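Local coordinates for phosphoribosylaminoimidazole carboxylase (Bombyx mori, PDB 4JA0), which is a bifunctional enzyme of purine biosynthesis that probably carboxylates aminoimidazole ribonucleotide and joins the product to aspartate, as SAICAR synthetase does, at residues T301-M314 / S333-S345. Sequence-based numbering, arbitrary orientation.
Sequences TSAHKATEETLRIM and SNGLGPVLSGNTS
A303 packs its methyl group against the first turn of helix 336-343, with CB 3.5 Å from L336 CA and in apolar contact with V339 as well; so small a side chain lets the two backbones come this close. L336 continues the apolar contact: a chi1 of -175° swings its branch away from its own N and carries CD1 to 4.1 Å from T310 CG2. Further along, the axes of helices 307-314 and 336-343 cross at -54°, 10.8 Å apart at closest approach, and longer side chains fill the interval. M314 CB lies 3.9 Å from L340 CD2, and its flexible thioether chain bends at chi2, bringing SD to 3.6 Å from T344 CB. L311 sets CD2 against the side-chain amide of N343, 3.7 Å from CG, the two side chains crossing at about a right angle.

No hydrogen bond joins the segments; many polar groups find partners within their own segment. N334 OD1 caps helix 336-343 by accepting from G337 N at 3.0 Å. N343 ND2 donates to V339 O nearly within its own amide plane and also bonds T307 of the second subunit, which should limit the amide's rotation while the amide group and CB meet L311. A leucine in place of N343 would probably leave V339 O, and T307 of the second subunit, without their amide partner.

F272, on strand 267-273, touches both M314 and L340, placing these helices of the AIR carboxylase domain against its parallel sheet. Side-chain packing thus joins the helices, while hydrogen bonds shape each segment and link subunits.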
loop_
_atom_site.group_PDB
_atom_site.type_symbol
_atom_site.label_atom_id
_atom_site.label_comp_id
_atom_site.label_asym_id
_atom_site.label_seq_id
_atom_site.Cartn_x
_atom_site.Cartn_y
_atom_site.Cartn_z
ATOM N N THR A 301 -11.941 24.852 15.204
ATOM C CA THR A 301 -11.209 25.792 14.359
ATOM C C THR A 301 -10.414 25.062 13.285
ATOM O O THR A 301 -9.911 23.954 13.502
ATOM C CB THR A 301 -10.258 26.720 15.149
ATOM O OG1 THR A 301 -9.731 27.728 14.267
ATOM C CG2 THR A 301 -9.110 25.923 15.781
ATOM N N SER A 302 -10.273 25.720 12.142
ATOM C CA SER A 302 -9.604 25.166 10.980
ATOM C C SER A 302 -8.244 25.826 10.792
ATOM O O SER A 302 -8.101 27.022 10.992
ATOM C CB SER A 302 -10.489 25.407 9.746
ATOM O OG SER A 302 -10.076 24.689 8.596
ATOM N N ALA A 303 -7.223 25.058 10.437
ATOM C CA ALA A 303 -5.947 25.688 10.104
ATOM C C ALA A 303 -5.891 26.116 8.614
ATOM O O ALA A 303 -4.942 26.793 8.184
ATOM C CB ALA A 303 -4.799 24.760 10.435
ATOM N N HIS A 304 -6.908 25.719 7.843
ATOM C CA HIS A 304 -6.992 26.065 6.433
ATOM C C HIS A 304 -8.037 27.158 6.177
ATOM O O HIS A 304 -7.779 28.135 5.480
ATOM C CB HIS A 304 -7.375 24.843 5.623
ATOM C CG HIS A 304 -6.531 23.641 5.896
ATOM N ND1 HIS A 304 -5.271 23.480 5.354
ATOM C CD2 HIS A 304 -6.791 22.505 6.587
ATOM C CE1 HIS A 304 -4.780 22.309 5.725
ATOM N NE2 HIS A 304 -5.685 21.696 6.466
ATOM N N LYS A 305 -9.216 26.982 6.757
ATOM C CA LYS A 305 -10.331 27.874 6.513
ATOM C C LYS A 305 -10.345 29.075 7.450
ATOM O O LYS A 305 -11.025 30.077 7.183
ATOM C CB LYS A 305 -11.644 27.124 6.651
ATOM C CG LYS A 305 -11.777 25.917 5.753
ATOM C CD LYS A 305 -13.201 25.423 5.886
ATOM C CE LYS A 305 -13.365 24.032 5.377
ATOM N NZ LYS A 305 -14.792 23.644 5.459
ATOM N N ALA A 306 -9.623 28.974 8.560
ATOM C CA ALA A 306 -9.531 30.102 9.480
ATOM C C ALA A 306 -8.158 30.180 10.132
ATOM O O ALA A 306 -8.035 30.109 11.354
ATOM C CB ALA A 306 -10.603 30.002 10.524
ATOM N N THR A 307 -7.129 30.329 9.307
ATOM C CA THR A 307 -5.743 30.260 9.762
ATOM C C THR A 307 -5.431 31.287 10.876
ATOM O O THR A 307 -4.866 30.944 11.918
ATOM C CB THR A 307 -4.778 30.428 8.565
ATOM O OG1 THR A 307 -5.102 29.467 7.564
ATOM C CG2 THR A 307 -3.349 30.214 8.995
ATOM N N GLU A 308 -5.817 32.540 10.663
ATOM C CA GLU A 308 -5.529 33.601 11.618
ATOM C C GLU A 308 -6.215 33.383 12.981
ATOM O O GLU A 308 -5.564 33.509 14.031
ATOM C CB GLU A 308 -5.929 34.956 11.016
ATOM C CG GLU A 308 -7.473 35.252 10.970
ATOM C CD GLU A 308 -8.359 34.161 10.296
ATOM O OE1 GLU A 308 -7.902 33.437 9.373
ATOM O OE2 GLU A 308 -9.541 34.036 10.705
ATOM N N GLU A 309 -7.489 32.983 12.968
ATOM C CA GLU A 309 -8.254 32.795 14.203
ATOM C C GLU A 309 -7.790 31.535 14.946
ATOM O O GLU A 309 -7.881 31.453 16.172
ATOM C CB GLU A 309 -9.758 32.748 13.906
ATOM C CG GLU A 309 -10.695 32.533 15.116
ATOM C CD GLU A 309 -10.773 33.734 16.100
ATOM O OE1 GLU A 309 -10.118 34.779 15.860
ATOM O OE2 GLU A 309 -11.518 33.640 17.113
ATOM N N THR A 310 -7.310 30.549 14.201
ATOM C CA THR A 310 -6.736 29.363 14.805
ATOM C C THR A 310 -5.560 29.730 15.740
ATOM O O THR A 310 -5.526 29.327 16.909
ATOM C CB THR A 310 -6.290 28.374 13.693
ATOM O OG1 THR A 310 -7.451 27.793 13.085
ATOM C CG2 THR A 310 -5.421 27.271 14.238
ATOM N N LEU A 311 -4.618 30.519 15.235
ATOM C CA LEU A 311 -3.510 31.018 16.043
ATOM C C LEU A 311 -3.979 31.929 17.172
ATOM O O LEU A 311 -3.423 31.888 18.272
ATOM C CB LEU A 311 -2.491 31.748 15.163
ATOM C CG LEU A 311 -1.773 30.875 14.123
ATOM C CD1 LEU A 311 -0.673 31.646 13.403
ATOM C CD2 LEU A 311 -1.223 29.595 14.760
ATOM N N ARG A 312 -4.994 32.750 16.910
ATOM C CA ARG A 312 -5.488 33.663 17.938
ATOM C C ARG A 312 -6.103 32.870 19.109
ATOM O O ARG A 312 -5.909 33.216 20.268
ATOM C CB ARG A 312 -6.490 34.670 17.354
ATOM N N ILE A 313 -6.795 31.780 18.806
ATOM C CA ILE A 313 -7.400 30.974 19.852
ATOM C C ILE A 313 -6.329 30.276 20.668
ATOM O O ILE A 313 -6.387 30.256 21.898
ATOM C CB ILE A 313 -8.378 29.936 19.273
ATOM C CG1 ILE A 313 -9.549 30.647 18.581
ATOM C CG2 ILE A 313 -8.878 28.990 20.354
ATOM C CD1 ILE A 313 -10.658 29.715 18.160
ATOM N N MET A 314 -5.307 29.763 19.997
ATOM C CA MET A 314 -4.265 29.066 20.730
ATOM C C MET A 314 -3.405 30.034 21.538
ATOM O O MET A 314 -2.852 29.665 22.582
ATOM C CB MET A 314 -3.408 28.216 19.802
ATOM C CG MET A 314 -2.314 28.997 19.139
ATOM S SD MET A 314 -0.681 28.335 19.468
ATOM C CE MET A 314 0.280 29.816 19.240
ATOM N N SER A 333 -6.447 15.350 5.143
ATOM C CA SER A 333 -5.090 15.873 5.325
ATOM C C SER A 333 -5.018 16.843 6.525
ATOM O O SER A 333 -5.635 17.911 6.546
ATOM C CB SER A 333 -4.588 16.525 4.030
ATOM O OG SER A 333 -3.318 17.124 4.197
ATOM N N ASN A 334 -4.286 16.423 7.542
ATOM C CA ASN A 334 -4.178 17.168 8.789
ATOM C C ASN A 334 -3.091 18.238 8.740
ATOM O O ASN A 334 -1.891 17.927 8.788
ATOM C CB ASN A 334 -3.957 16.179 9.943
ATOM C CG ASN A 334 -3.490 16.845 11.227
ATOM O OD1 ASN A 334 -3.842 17.998 11.529
ATOM N ND2 ASN A 334 -2.723 16.092 12.022
ATOM N N GLY A 335 -3.514 19.496 8.598
ATOM C CA GLY A 335 -2.581 20.608 8.681
ATOM C C GLY A 335 -2.666 21.318 10.022
ATOM O O GLY A 335 -1.758 22.048 10.409
ATOM N N LEU A 336 -3.755 21.065 10.739
ATOM C CA LEU A 336 -4.048 21.688 12.032
ATOM C C LEU A 336 -3.001 21.383 13.087
ATOM O O LEU A 336 -2.454 22.295 13.718
ATOM C CB LEU A 336 -5.420 21.215 12.520
ATOM C CG LEU A 336 -6.039 21.776 13.793
ATOM C CD1 LEU A 336 -6.091 23.301 13.709
ATOM C CD2 LEU A 336 -7.442 21.205 13.962
ATOM N N GLY A 337 -2.758 20.096 13.311
ATOM C CA GLY A 337 -1.763 19.679 14.274
ATOM C C GLY A 337 -0.399 20.255 13.984
ATOM O O GLY A 337 0.185 20.896 14.843
ATOM N N PRO A 338 0.120 20.024 12.766
ATOM C CA PRO A 338 1.431 20.569 12.396
ATOM C C PRO A 338 1.510 22.065 12.446
ATOM O O PRO A 338 2.577 22.582 12.775
ATOM C CB PRO A 338 1.620 20.077 10.966
ATOM C CG PRO A 338 0.909 18.747 10.965
ATOM C CD PRO A 338 -0.327 18.994 11.806
ATOM N N VAL A 339 0.421 22.760 12.147
ATOM C CA VAL A 339 0.450 24.220 12.231
ATOM C C VAL A 339 0.511 24.681 13.697
ATOM O O VAL A 339 1.288 25.577 14.022
ATOM C CB VAL A 339 -0.703 24.871 11.405
ATOM C CG1 VAL A 339 -1.042 26.268 11.900
ATOM C CG2 VAL A 339 -0.302 24.920 9.936
ATOM N N LEU A 340 -0.255 24.045 14.584
ATOM C CA LEU A 340 -0.115 24.314 16.020
ATOM C C LEU A 340 1.300 24.051 16.484
ATOM O O LEU A 340 1.929 24.879 17.149
ATOM C CB LEU A 340 -1.053 23.431 16.833
ATOM C CG LEU A 340 -2.524 23.832 16.778
ATOM C CD1 LEU A 340 -3.401 22.839 17.519
ATOM C CD2 LEU A 340 -2.671 25.226 17.375
ATOM N N SER A 341 1.811 22.908 16.076
ATOM C CA SER A 341 3.116 22.475 16.488
ATOM C C SER A 341 4.167 23.510 16.083
ATOM O O SER A 341 5.142 23.743 16.814
ATOM C CB SER A 341 3.400 21.104 15.866
ATOM O OG SER A 341 4.615 20.560 16.346
ATOM N N GLY A 342 3.933 24.171 14.946
ATOM C CA GLY A 342 4.868 25.173 14.454
ATOM C C GLY A 342 4.776 26.537 15.147
ATOM O O GLY A 342 5.688 27.358 15.054
ATOM N N ASN A 343 3.672 26.778 15.841
ATOM C CA ASN A 343 3.445 28.082 16.441
ATOM C C ASN A 343 3.364 28.070 17.971
ATOM O O ASN A 343 3.267 29.125 18.600
ATOM C CB ASN A 343 2.203 28.727 15.827
ATOM C CG ASN A 343 2.415 29.126 14.371
ATOM O OD1 ASN A 343 2.947 30.189 14.075
ATOM N ND2 ASN A 343 2.005 28.268 13.462
ATOM N N THR A 344 3.433 26.889 18.578
ATOM C CA THR A 344 3.435 26.832 20.038
ATOM C C THR A 344 4.559 25.979 20.572
ATOM O O THR A 344 5.199 25.217 19.847
ATOM C CB THR A 344 2.082 26.331 20.628
ATOM O OG1 THR A 344 1.955 26.754 21.985
ATOM C CG2 THR A 344 1.981 24.840 20.569
ATOM N N SER A 345 4.778 26.084 21.869
ATOM C CA SER A 345 5.884 25.403 22.491
ATOM C C SER A 345 5.318 24.325 23.392
ATOM O O SER A 345 6.044 23.447 23.869
ATOM C CB SER A 345 6.686 26.408 23.309
ATOM O OG SER A 345 7.723 25.766 24.018
#